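Local structure of mitochondrial antiviral signaling protein (MAVS) (Equus caballus, 4O9L) at residues Ser40-Asp43 with Arg44-Thr48; Phe62-Leu65 with Arg66-Asn69. The protein probably acts as an adaptor in antiviral innate immune signalling, assembling prion-like filaments through its caspase recruitment domain. The protein carries 1 engineered substitution. All coordinates share one frame; numbering follows the deposited sequence.

Interaction 1: residues Ser40-Asp43 with Arg44-Thr48; sequences SDQD and RLRAT
The first turns of helix 39-66 in the caspase recruitment domain carry an i/i+3 salt bridge, D43–R46, and an i/i+3 pair joined through a water, D41–R44. The backbone is regular here, with i+4 bonds such as L45 N to D41 O at 2.9 Å. D43 and R46 form their salt bridge from OD1 to NH1 at 2.7 Å, but as a hydrogen bond it is weak, with an N-H...O angle of 126°. The carboxylate and guanidinium planes are turned 80° apart. The R46 chain bends at chi3 (-44°), which brings one guanidinium face over Q42 O and D43 CA. A water in the R46 guanidinium plane adds a second link. It accepts from R46 NH2 and donates to D43 OD1, each at 3.0 Å. D41 and R44 run side by side without direct contact, OD1 to NH2 being 4.2 Å. Their link is a water, 2.7 Å from D41 OD1 and 2.8 Å from R44 NE. The stronger partners of both residues lie further along the chain: D41 pairs with R68, and R44 with E60 in a salt bridge and probably with S64 OG. T48 OG1 donates to R44 O, approaching from the face opposite T48 N. D41 OD2 also accepts from T38 N, just before the helix. L45 is buried against L61 and S64, where the chain folds back, and against L31 and L37 of the loops.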
loop_
_atom_site.group_PDB
_atom_site.type_symbol
_atom_site.label_atom_id
_atom_site.label_comp_id
_atom_site.label_asym_id
_atom_site.label_seq_id
_atom_site.Cartn_x
_atom_site.Cartn_y
_atom_site.Cartn_z
ATOM N N SER A 40 -5.907 -7.931 -12.664
ATOM C CA SER A 40 -6.288 -9.085 -11.861
ATOM C C SER A 40 -6.186 -8.810 -10.357
ATOM O O SER A 40 -7.080 -9.194 -9.589
ATOM C CB SER A 40 -5.432 -10.296 -12.229
ATOM O OG SER A 40 -5.631 -11.348 -11.302
ATOM N N ASP A 41 -5.098 -8.154 -9.941
ATOM C CA ASP A 41 -4.938 -7.715 -8.554
ATOM C C ASP A 41 -6.111 -6.815 -8.146
ATOM O O ASP A 41 -6.721 -7.008 -7.090
ATOM C CB ASP A 41 -3.648 -6.901 -8.382
ATOM C CG ASP A 41 -2.385 -7.739 -8.485
ATOM O OD1 ASP A 41 -2.455 -8.986 -8.388
ATOM O OD2 ASP A 41 -1.310 -7.117 -8.653
ATOM N N GLN A 42 -6.394 -5.817 -8.980
ATOM C CA GLN A 42 -7.463 -4.860 -8.719
ATOM C C GLN A 42 -8.771 -5.600 -8.521
ATOM O O GLN A 42 -9.478 -5.368 -7.543
ATOM C CB GLN A 42 -7.608 -3.883 -9.888
ATOM C CG GLN A 42 -6.385 -3.025 -10.153
ATOM C CD GLN A 42 -6.330 -1.806 -9.259
ATOM O OE1 GLN A 42 -7.177 -1.632 -8.380
ATOM N NE2 GLN A 42 -5.336 -0.944 -9.485
ATOM N N ASP A 43 -9.078 -6.497 -9.458
ATOM C CA ASP A 43 -10.323 -7.262 -9.425
ATOM C C ASP A 43 -10.459 -8.027 -8.120
ATOM O O ASP A 43 -11.489 -7.966 -7.462
ATOM C CB ASP A 43 -10.393 -8.241 -10.605
ATOM C CG ASP A 43 -10.639 -7.543 -11.931
ATOM O OD1 ASP A 43 -11.060 -6.366 -11.916
ATOM O OD2 ASP A 43 -10.429 -8.182 -12.986
ATOM N N ARG A 44 -9.401 -8.743 -7.757
ATOM C CA ARG A 44 -9.387 -9.550 -6.542
ATOM C C ARG A 44 -9.508 -8.707 -5.268
ATOM O O ARG A 44 -10.229 -9.068 -4.332
ATOM C CB ARG A 44 -8.113 -10.396 -6.490
ATOM C CG ARG A 44 -7.968 -11.179 -5.216
ATOM C CD ARG A 44 -6.737 -12.076 -5.232
ATOM N NE ARG A 44 -5.490 -11.322 -5.356
ATOM C CZ ARG A 44 -4.851 -10.733 -4.345
ATOM N NH1 ARG A 44 -5.344 -10.789 -3.112
ATOM N NH2 ARG A 44 -3.718 -10.076 -4.568
ATOM N N LEU A 45 -8.807 -7.580 -5.230
ATOM C CA LEU A 45 -8.850 -6.723 -4.051
ATOM C C LEU A 45 -10.208 -6.009 -3.870
ATOM O O LEU A 45 -10.664 -5.837 -2.741
ATOM C CB LEU A 45 -7.670 -5.739 -4.039
ATOM C CG LEU A 45 -6.308 -6.395 -3.774
ATOM C CD1 LEU A 45 -5.167 -5.434 -4.133
ATOM C CD2 LEU A 45 -6.182 -6.836 -2.313
ATOM N N ARG A 46 -10.859 -5.606 -4.962
ATOM C CA ARG A 46 -12.215 -5.055 -4.842
ATOM C C ARG A 46 -13.198 -6.097 -4.299
ATOM O O ARG A 46 -14.050 -5.780 -3.454
ATOM C CB ARG A 46 -12.719 -4.478 -6.168
ATOM C CG ARG A 46 -12.080 -3.140 -6.538
ATOM C CD ARG A 46 -12.796 -2.466 -7.712
ATOM N NE ARG A 46 -13.109 -3.398 -8.792
ATOM C CZ ARG A 46 -12.323 -3.637 -9.840
ATOM N NH1 ARG A 46 -12.704 -4.501 -10.772
ATOM N NH2 ARG A 46 -11.158 -3.015 -9.956
ATOM N N ALA A 47 -13.063 -7.337 -4.763
ATOM C CA ALA A 47 -13.922 -8.420 -4.294
ATOM C C ALA A 47 -13.587 -8.797 -2.844
ATOM O O ALA A 47 -14.474 -9.129 -2.059
ATOM C CB ALA A 47 -13.816 -9.626 -5.205
ATOM N N THR A 48 -12.306 -8.727 -2.485
ATOM C CA THR A 48 -11.889 -8.948 -1.095
ATOM C C THR A 48 -12.490 -7.883 -0.169
ATOM O O THR A 48 -13.006 -8.195 0.917
ATOM C CB THR A 48 -10.352 -8.911 -0.956
ATOM O OG1 THR A 48 -9.772 -9.882 -1.836
ATOM C CG2 THR A 48 -9.927 -9.210 0.468
HETATM O O HOH W 1 -4.071 -11.096 -7.703
HETATM O O HOH W 2 -9.943 -3.670 -12.588
#

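Interaction 2: residues Phe62-Leu65 with Arg66-Asn69; sequences FTSL and RRRN
L65 O accepts from R68 N at 2.8 Å, the shortest hydrogen bond between 62-65 and 66-69. The N-H...O angle is 161°, but the donor stands above the carbonyl plane, 45° out of it. This is an i+3 bond. One residue earlier, S64 O takes a longer and weak i+3 bond from R67 N. Before that the spacing is still alpha-helical (i+4), with R66 N to F62 O at 3.0 Å. R67 turns back along the helix. Its CG is anti to the carbonyl carbon (chi1 -67°), and a bend at chi3 lays the guanidinium over the backbone. One face covers T63 O, which sits 3.6 Å above the plane, over its centre. No hydrogen bond forms there, although the positive group probably favours a site beside carbonyls at a helix end. R67 NH1 lies 3.6 Å from S64 OG. That hydroxyl bonds to E60 O instead. R68 CG packs at 3.7 Å from S64 O, and the guanidinium goes on to a salt bridge with D41. R66 extends away from the turn to a cation-pi contact with F12 on helix 6-17, while F62 and L65 point into the core, against L75 and W71 of helix 71-81. The change from i+4 to i+3 bonds, followed by the extended backbone of R68, is typical of a helix C-terminus, here in a death-fold domain.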
loop_
_atom_site.group_PDB
_atom_site.type_symbol
_atom_site.label_atom_id
_atom_site.label_comp_id
_atom_site.label_asym_id
_atom_site.label_seq_id
_atom_site.Cartn_x
_atom_site.Cartn_y
_atom_site.Cartn_z
ATOM N N PHE A 62 -1.337 -4.564 1.473
ATOM C CA PHE A 62 0.101 -4.359 1.660
ATOM C C PHE A 62 0.910 -5.575 1.231
ATOM O O PHE A 62 1.942 -5.439 0.560
ATOM C CB PHE A 62 0.419 -3.925 3.099
ATOM C CG PHE A 62 -0.030 -2.511 3.421
ATOM C CD1 PHE A 62 0.324 -1.447 2.587
ATOM C CD2 PHE A 62 -0.811 -2.248 4.543
ATOM C CE1 PHE A 62 -0.082 -0.138 2.874
ATOM C CE2 PHE A 62 -1.227 -0.941 4.842
ATOM C CZ PHE A 62 -0.865 0.112 4.001
ATOM N N THR A 63 0.446 -6.774 1.579
ATOM C CA THR A 63 1.160 -7.973 1.130
ATOM C C THR A 63 1.018 -8.156 -0.385
ATOM O O THR A 63 1.921 -8.680 -1.046
ATOM C CB THR A 63 0.789 -9.253 1.945
ATOM O OG1 THR A 63 -0.588 -9.568 1.763
ATOM C CG2 THR A 63 1.027 -9.023 3.419
ATOM N N SER A 64 -0.100 -7.701 -0.945
ATOM C CA SER A 64 -0.259 -7.723 -2.399
ATOM C C SER A 64 0.695 -6.739 -3.077
ATOM O O SER A 64 1.305 -7.056 -4.101
ATOM C CB SER A 64 -1.705 -7.419 -2.806
ATOM O OG SER A 64 -2.559 -8.476 -2.407
ATOM N N LEU A 65 0.814 -5.544 -2.506
ATOM C CA LEU A 65 1.711 -4.524 -3.049
ATOM C C LEU A 65 3.151 -5.034 -3.062
ATOM O O LEU A 65 3.870 -4.898 -4.047
ATOM C CB LEU A 65 1.600 -3.227 -2.235
ATOM C CG LEU A 65 0.375 -2.337 -2.511
ATOM C CD1 LEU A 65 0.271 -1.236 -1.461
ATOM C CD2 LEU A 65 0.451 -1.723 -3.912
ATOM N N ARG A 66 3.540 -5.673 -1.967
ATOM C CA ARG A 66 4.911 -6.130 -1.759
ATOM C C ARG A 66 5.412 -7.109 -2.842
ATOM O O ARG A 66 6.619 -7.205 -3.097
ATOM C CB ARG A 66 5.012 -6.753 -0.356
ATOM C CG ARG A 66 6.391 -7.222 0.040
ATOM C CD ARG A 66 6.326 -8.111 1.264
ATOM N NE ARG A 66 7.604 -8.122 1.967
ATOM C CZ ARG A 66 7.836 -8.802 3.083
ATOM N NH1 ARG A 66 9.033 -8.750 3.655
ATOM N NH2 ARG A 66 6.869 -9.534 3.623
ATOM N N ARG A 67 4.484 -7.814 -3.489
ATOM C CA ARG A 67 4.815 -8.724 -4.588
ATOM C C ARG A 67 5.062 -8.003 -5.923
ATOM O O ARG A 67 5.490 -8.623 -6.900
ATOM C CB ARG A 67 3.682 -9.741 -4.797
ATOM C CG ARG A 67 3.477 -10.738 -3.662
ATOM C CD ARG A 67 2.436 -11.827 -4.024
ATOM N NE ARG A 67 1.098 -11.495 -3.536
ATOM C CZ ARG A 67 0.668 -11.761 -2.305
ATOM N NH1 ARG A 67 -0.568 -11.422 -1.937
ATOM N NH2 ARG A 67 1.477 -12.373 -1.447
ATOM N N ARG A 68 4.785 -6.705 -5.985
ATOM C CA ARG A 68 4.849 -5.998 -7.269
ATOM C C ARG A 68 6.003 -5.002 -7.373
ATOM O O ARG A 68 6.401 -4.372 -6.383
ATOM C CB ARG A 68 3.520 -5.276 -7.558
ATOM C CG ARG A 68 2.291 -6.200 -7.611
ATOM C CD ARG A 68 2.345 -7.150 -8.800
ATOM N NE ARG A 68 1.165 -8.018 -8.852
ATOM C CZ ARG A 68 1.195 -9.345 -8.734
ATOM N NH1 ARG A 68 0.064 -10.048 -8.786
ATOM N NH2 ARG A 68 2.358 -9.972 -8.579
ATOM N N ASN A 69 6.517 -4.852 -8.590
ATOM C CA ASN A 69 7.539 -3.855 -8.902
ATOM C C ASN A 69 7.198 -2.448 -8.409
ATOM O O ASN A 69 6.096 -1.942 -8.664
ATOM C CB ASN A 69 7.755 -3.807 -10.427
ATOM C CG ASN A 69 8.551 -2.574 -10.875
ATOM O OD1 ASN A 69 7.994 -1.480 -11.082
ATOM N ND2 ASN A 69 9.859 -2.752 -11.040
#

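In the fold
Interactions 1 and 2 lie at the two ends of the range 39-66, with centres about 13 Å apart. The chain folds back between them and they touch. D41 OD2 meets R68 NE in a salt bridge of 2.6 Å, R44 NH2 probably bonds to S64 OG, and L45 packs on S64. Residues 40-48 place more of their contact at the surface, where water and opposite charges join neighbouring turns. Residues 62-69 lie closer to the chain centre and bury F62, S64 and L65. The hydrogen bonds between 62-65 and 66-69 are all backbone ones, and R66 and R68 send their charged ends to other parts of the domain.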